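Local coordinates for endo-1,4-beta-xylanase (Uncultured bacterium, PDB 7AX7), which uses cobalt(II) to cleave acetyl groups from acetylated xylan, working as the CE4 domain of a multidomain xylanase, at residues K97-P102 / N108-N113; D23-Y28 / M55-A60. All coordinates share one frame; numbering follows the deposited sequence.

Contact 1: K97-P102 / N108-N113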
# COMPACT_ATOMS: atom_id res chain seq x y z
N LYS A 97 -7.02 -7.39 -3.88
CA LYS A 97 -6.19 -8.58 -4.07
C LYS A 97 -5.17 -8.79 -2.97
O LYS A 97 -4.60 -9.89 -2.87
CB LYS A 97 -5.45 -8.53 -5.41
CG LYS A 97 -6.34 -8.44 -6.63
CD LYS A 97 -7.31 -9.61 -6.69
CE LYS A 97 -7.75 -9.91 -8.12
NZ LYS A 97 -8.44 -8.77 -8.78
N PHE A 98 -4.89 -7.78 -2.15
CA PHE A 98 -3.83 -7.85 -1.16
C PHE A 98 -4.29 -7.23 0.15
O PHE A 98 -5.17 -6.37 0.18
CB PHE A 98 -2.57 -7.16 -1.69
CG PHE A 98 -1.98 -7.84 -2.87
CD1 PHE A 98 -1.16 -8.95 -2.70
CD2 PHE A 98 -2.29 -7.42 -4.16
CE1 PHE A 98 -0.62 -9.62 -3.82
CE2 PHE A 98 -1.76 -8.06 -5.28
CZ PHE A 98 -0.93 -9.16 -5.11
N PHE A 99 -3.68 -7.71 1.23
CA PHE A 99 -3.91 -7.22 2.58
C PHE A 99 -2.58 -6.82 3.21
O PHE A 99 -1.58 -7.53 3.06
CB PHE A 99 -4.59 -8.31 3.44
CG PHE A 99 -4.56 -8.04 4.92
CD1 PHE A 99 -5.33 -7.04 5.47
CD2 PHE A 99 -3.78 -8.84 5.77
CE1 PHE A 99 -5.33 -6.81 6.85
CE2 PHE A 99 -3.77 -8.62 7.14
CZ PHE A 99 -4.55 -7.59 7.68
N ARG A 100 -2.57 -5.69 3.90
CA ARG A 100 -1.42 -5.34 4.73
C ARG A 100 -1.87 -5.17 6.17
O ARG A 100 -2.77 -4.35 6.45
CB ARG A 100 -0.74 -4.07 4.23
CG ARG A 100 0.45 -3.66 5.08
CD ARG A 100 1.07 -2.40 4.50
NE ARG A 100 2.11 -2.69 3.54
CZ ARG A 100 2.39 -1.93 2.48
NH1 ARG A 100 1.70 -0.82 2.24
NH2 ARG A 100 3.37 -2.28 1.67
N PRO A 101 -1.30 -5.91 7.12
CA PRO A 101 -1.79 -5.87 8.50
C PRO A 101 -1.47 -4.55 9.18
O PRO A 101 -0.35 -4.03 9.07
CB PRO A 101 -1.03 -7.03 9.17
CG PRO A 101 0.18 -7.24 8.33
CD PRO A 101 -0.26 -6.93 6.91
N PRO A 102 -2.44 -3.96 9.88
CA PRO A 102 -2.16 -2.74 10.65
C PRO A 102 -1.01 -2.97 11.63
O PRO A 102 -0.96 -3.99 12.32
CB PRO A 102 -3.47 -2.46 11.39
CG PRO A 102 -4.53 -3.16 10.54
CD PRO A 102 -3.84 -4.39 10.01
N ASN A 108 -1.03 -16.13 14.43
CA ASN A 108 -1.59 -17.31 13.76
C ASN A 108 -3.06 -17.10 13.40
O ASN A 108 -3.50 -17.49 12.32
CB ASN A 108 -1.47 -18.55 14.65
CG ASN A 108 -0.03 -18.99 14.87
OD1 ASN A 108 0.26 -19.66 15.86
ND2 ASN A 108 0.87 -18.61 13.96
N THR A 109 -3.84 -16.51 14.31
CA THR A 109 -5.27 -16.36 14.07
C THR A 109 -5.53 -15.54 12.81
O THR A 109 -6.39 -15.92 11.99
CB THR A 109 -5.92 -15.72 15.30
OG1 THR A 109 -5.67 -16.57 16.43
CG2 THR A 109 -7.43 -15.57 15.13
N MET A 110 -4.77 -14.46 12.60
CA MET A 110 -4.92 -13.68 11.37
C MET A 110 -4.62 -14.52 10.13
O MET A 110 -5.41 -14.54 9.18
CB MET A 110 -4.02 -12.44 11.42
CG MET A 110 -4.51 -11.39 12.39
SD MET A 110 -3.31 -10.11 12.73
CE MET A 110 -3.34 -9.25 11.15
N TYR A 111 -3.48 -15.21 10.12
CA TYR A 111 -3.12 -16.02 8.96
C TYR A 111 -4.18 -17.08 8.66
O TYR A 111 -4.41 -17.41 7.49
CB TYR A 111 -1.77 -16.68 9.18
CG TYR A 111 -0.56 -15.82 8.86
CD1 TYR A 111 -0.32 -15.35 7.57
CD2 TYR A 111 0.38 -15.53 9.84
CE1 TYR A 111 0.80 -14.59 7.28
CE2 TYR A 111 1.51 -14.78 9.57
CZ TYR A 111 1.71 -14.31 8.29
OH TYR A 111 2.84 -13.57 8.03
N GLN A 112 -4.81 -17.65 9.70
CA GLN A 112 -5.82 -18.68 9.51
C GLN A 112 -7.13 -18.11 8.96
O GLN A 112 -7.95 -18.88 8.43
CB GLN A 112 -6.10 -19.40 10.84
CG GLN A 112 -4.91 -20.18 11.42
CD GLN A 112 -5.10 -20.56 12.89
OE1 GLN A 112 -6.16 -20.31 13.48
NE2 GLN A 112 -4.08 -21.16 13.49
N ASN A 113 -7.37 -16.81 9.10
CA ASN A 113 -8.69 -16.25 8.84
C ASN A 113 -8.67 -15.10 7.85
O ASN A 113 -9.65 -14.36 7.76
CB ASN A 113 -9.33 -15.79 10.16
CG ASN A 113 -9.81 -16.97 10.99
OD1 ASN A 113 -10.80 -17.60 10.64
ND2 ASN A 113 -9.09 -17.30 12.06

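Contact 2: D23-Y28 / M55-A60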
# COMPACT_ATOMS: atom_id res chain seq x y z
N ASP A 23 -1.52 13.84 -7.20
CA ASP A 23 -1.00 14.90 -8.06
C ASP A 23 0.42 14.59 -8.49
O ASP A 23 0.77 14.76 -9.67
CB ASP A 23 -1.05 16.24 -7.33
CG ASP A 23 -2.47 16.77 -7.16
OD1 ASP A 23 -3.40 16.24 -7.80
OD2 ASP A 23 -2.63 17.71 -6.36
N ILE A 24 1.25 14.13 -7.55
CA ILE A 24 2.65 13.85 -7.85
C ILE A 24 2.78 12.59 -8.71
O ILE A 24 3.51 12.56 -9.70
CB ILE A 24 3.45 13.73 -6.54
CG1 ILE A 24 3.53 15.09 -5.84
CG2 ILE A 24 4.83 13.11 -6.78
CD1 ILE A 24 3.87 15.00 -4.35
N LEU A 25 2.07 11.52 -8.33
CA LEU A 25 2.09 10.31 -9.15
C LEU A 25 1.65 10.61 -10.57
O LEU A 25 2.26 10.12 -11.53
CB LEU A 25 1.20 9.23 -8.52
CG LEU A 25 1.57 8.71 -7.12
CD1 LEU A 25 0.55 7.69 -6.67
CD2 LEU A 25 2.99 8.11 -7.10
N GLU A 26 0.61 11.42 -10.74
CA GLU A 26 0.15 11.75 -12.09
C GLU A 26 1.21 12.54 -12.84
O GLU A 26 1.45 12.29 -14.03
CB GLU A 26 -1.15 12.55 -12.02
CG GLU A 26 -1.73 12.95 -13.38
CD GLU A 26 -3.06 13.70 -13.24
OE1 GLU A 26 -3.27 14.35 -12.20
OE2 GLU A 26 -3.89 13.62 -14.18
N ARG A 27 1.86 13.49 -12.17
CA ARG A 27 2.88 14.32 -12.81
C ARG A 27 3.98 13.46 -13.41
O ARG A 27 4.44 13.72 -14.53
CB ARG A 27 3.44 15.32 -11.79
CG ARG A 27 4.49 16.31 -12.29
CD ARG A 27 5.17 17.01 -11.10
NE ARG A 27 4.19 17.46 -10.11
CZ ARG A 27 4.43 17.65 -8.81
NH1 ARG A 27 5.64 17.44 -8.30
NH2 ARG A 27 3.45 18.06 -8.03
N TYR A 28 4.42 12.43 -12.68
CA TYR A 28 5.49 11.54 -13.12
C TYR A 28 5.00 10.30 -13.88
O TYR A 28 5.82 9.47 -14.27
CB TYR A 28 6.33 11.10 -11.90
CG TYR A 28 7.24 12.19 -11.38
CD1 TYR A 28 8.49 12.43 -11.96
CD2 TYR A 28 6.84 13.00 -10.32
CE1 TYR A 28 9.32 13.44 -11.48
CE2 TYR A 28 7.67 14.01 -9.83
CZ TYR A 28 8.89 14.23 -10.42
OH TYR A 28 9.70 15.23 -9.92
N MET A 55 -6.53 6.55 -12.49
CA MET A 55 -5.09 6.56 -12.71
C MET A 55 -4.48 5.17 -12.70
O MET A 55 -3.25 5.05 -12.77
CB MET A 55 -4.41 7.43 -11.65
CG MET A 55 -4.68 8.91 -11.81
SD MET A 55 -4.14 9.88 -10.40
CE MET A 55 -2.45 9.31 -10.14
N GLY A 56 -5.28 4.12 -12.59
CA GLY A 56 -4.72 2.78 -12.56
C GLY A 56 -3.93 2.47 -11.31
O GLY A 56 -3.08 1.57 -11.34
N CYS A 57 -4.15 3.19 -10.22
CA CYS A 57 -3.55 2.82 -8.95
C CYS A 57 -4.37 1.71 -8.34
O CYS A 57 -5.60 1.70 -8.43
CB CYS A 57 -3.48 4.02 -7.99
SG CYS A 57 -2.37 5.35 -8.54
N GLU A 58 -3.69 0.74 -7.73
CA GLU A 58 -4.35 -0.42 -7.17
C GLU A 58 -4.86 -0.12 -5.77
O GLU A 58 -4.17 0.50 -4.96
CB GLU A 58 -3.40 -1.61 -7.12
CG GLU A 58 -4.03 -2.85 -6.49
CD GLU A 58 -3.23 -4.12 -6.73
OE1 GLU A 58 -2.02 -4.01 -7.04
OE2 GLU A 58 -3.81 -5.22 -6.62
N LEU A 59 -6.08 -0.59 -5.48
CA LEU A 59 -6.65 -0.46 -4.15
C LEU A 59 -6.59 -1.82 -3.43
O LEU A 59 -6.98 -2.85 -4.00
CB LEU A 59 -8.08 0.07 -4.22
CG LEU A 59 -8.30 1.39 -4.97
CD1 LEU A 59 -9.76 1.84 -4.88
CD2 LEU A 59 -7.38 2.50 -4.47
N ALA A 60 -6.10 -1.81 -2.19
CA ALA A 60 -5.90 -3.01 -1.39
C ALA A 60 -6.44 -2.77 0.03
O ALA A 60 -6.88 -1.68 0.37
CB ALA A 60 -4.41 -3.41 -1.36

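Contact 1: K97-P102 / N108-N113
The ring of F99 meets M110 at its edge. The methyl M110 CE lies near the ring plane, 4.0 Å from F99 CZ, with F99 CE2 also close. One face of the same ring carries backbone: P101 N stands 3.6 Å above the plane, offset toward the rim. F118 makes an edge-to-face contact with this ring, and M81 and I114 also pack on F99.

M110 is the one residue of 108-113 that touches 97-102. It does so with its methyl alone, which also lies 3.8 Å from P101 CB. F99 and P101 therefore share one methyl. The M110 side chain leaves the helix with CG anti to the carbonyl carbon and bends at chi3 (71°), which brings CE against both partners from one side. It crosses the F99 side chain at about a right angle. I77 of helix 74-92 and M69 also touch M110. All three residues of the contact are buried, and the join is purely apolar.

The short helix has a polar fastening of its own. N113 ND2 donates to T109 O at 3.0 Å, with an N-H...O angle of 155°. The acceptor lies in the amide plane of N113. M110 N is bonded to N107 OD1.

Next to the apolar contact, R100 makes a salt bridge with D11, and its carbonyl oxygen is bonded to ND1 of H62, a cobalt ligand. R100 O is a second-shell partner of the metal site, consistent with holding the imidazole in place. R100 to P102 match the start of the Arg-Pro motif known from NodB-type deacetylases. Through M110, helix 108-113 packs on F99, just before that motif, and on P101 within it, in the NodB-type fold of a CE4 enzyme.

Contact 2: D23-Y28 / M55-A60
M55 lays its terminal methyl over the backbone and first side-chain carbons of helix 16-28. M55 CE is 3.8 Å from E26 N and 4.0 Å from E26 CB. It also reaches L25 CB at 4.0 Å. The side chain gets there by a bend at its end: CG is anti to the carbonyl carbon, and chi3 (50°) turns the methyl in against the helix.

L25 makes the neighbouring, more buried touch. Its branch L25 CD1 comes 4.2 Å from C57 SG, a looser apolar touch. F34 of strand 33-36 packs on both L25 and C57, so this end of the contact is buried against the sheet.

The parts joined belong to two successive beta-alpha-beta crossovers of the parallel sheet. Helix 16-28 links strands 4-11 and 33-36. Residues 55-57 form the turn that leads from helix 46-54 into strand 58-61. G56 leaves the helix with positive phi in a Schellman motif, which lets M55 before it and C57 after it face the same helix.

E26 lies at the outer, exposed margin. With CG anti to the backbone N (chi1 -180°) and the rest extended, its chain carries the carboxylate out to R51 of helix 46-54. E26 OE1 forms a salt bridge with R51 NH2. D23 OD1 pairs with the same R51 NH2, so two carboxylates from one helix hold one guanidinium group.

The two contacts follow one another along the chain and lie on opposite sides of its centre, with centres 25 Å apart. They meet where 97-102 runs beside strand 58-61. F98 O is 3.4 Å from A60 CB, and F98 CD2 is 3.6 Å from E58 OE2. Backbone bonds from F98 and R100 to S61 tie the two runs together. The strand then leads straight to H62, which binds cobalt with D12 and H66. Contact 1 is close to this site: the P101 side chain is about 9 Å from the metal. The side-chain packing of contact 2 is at the other end of the strand segment, around the turn that precedes it.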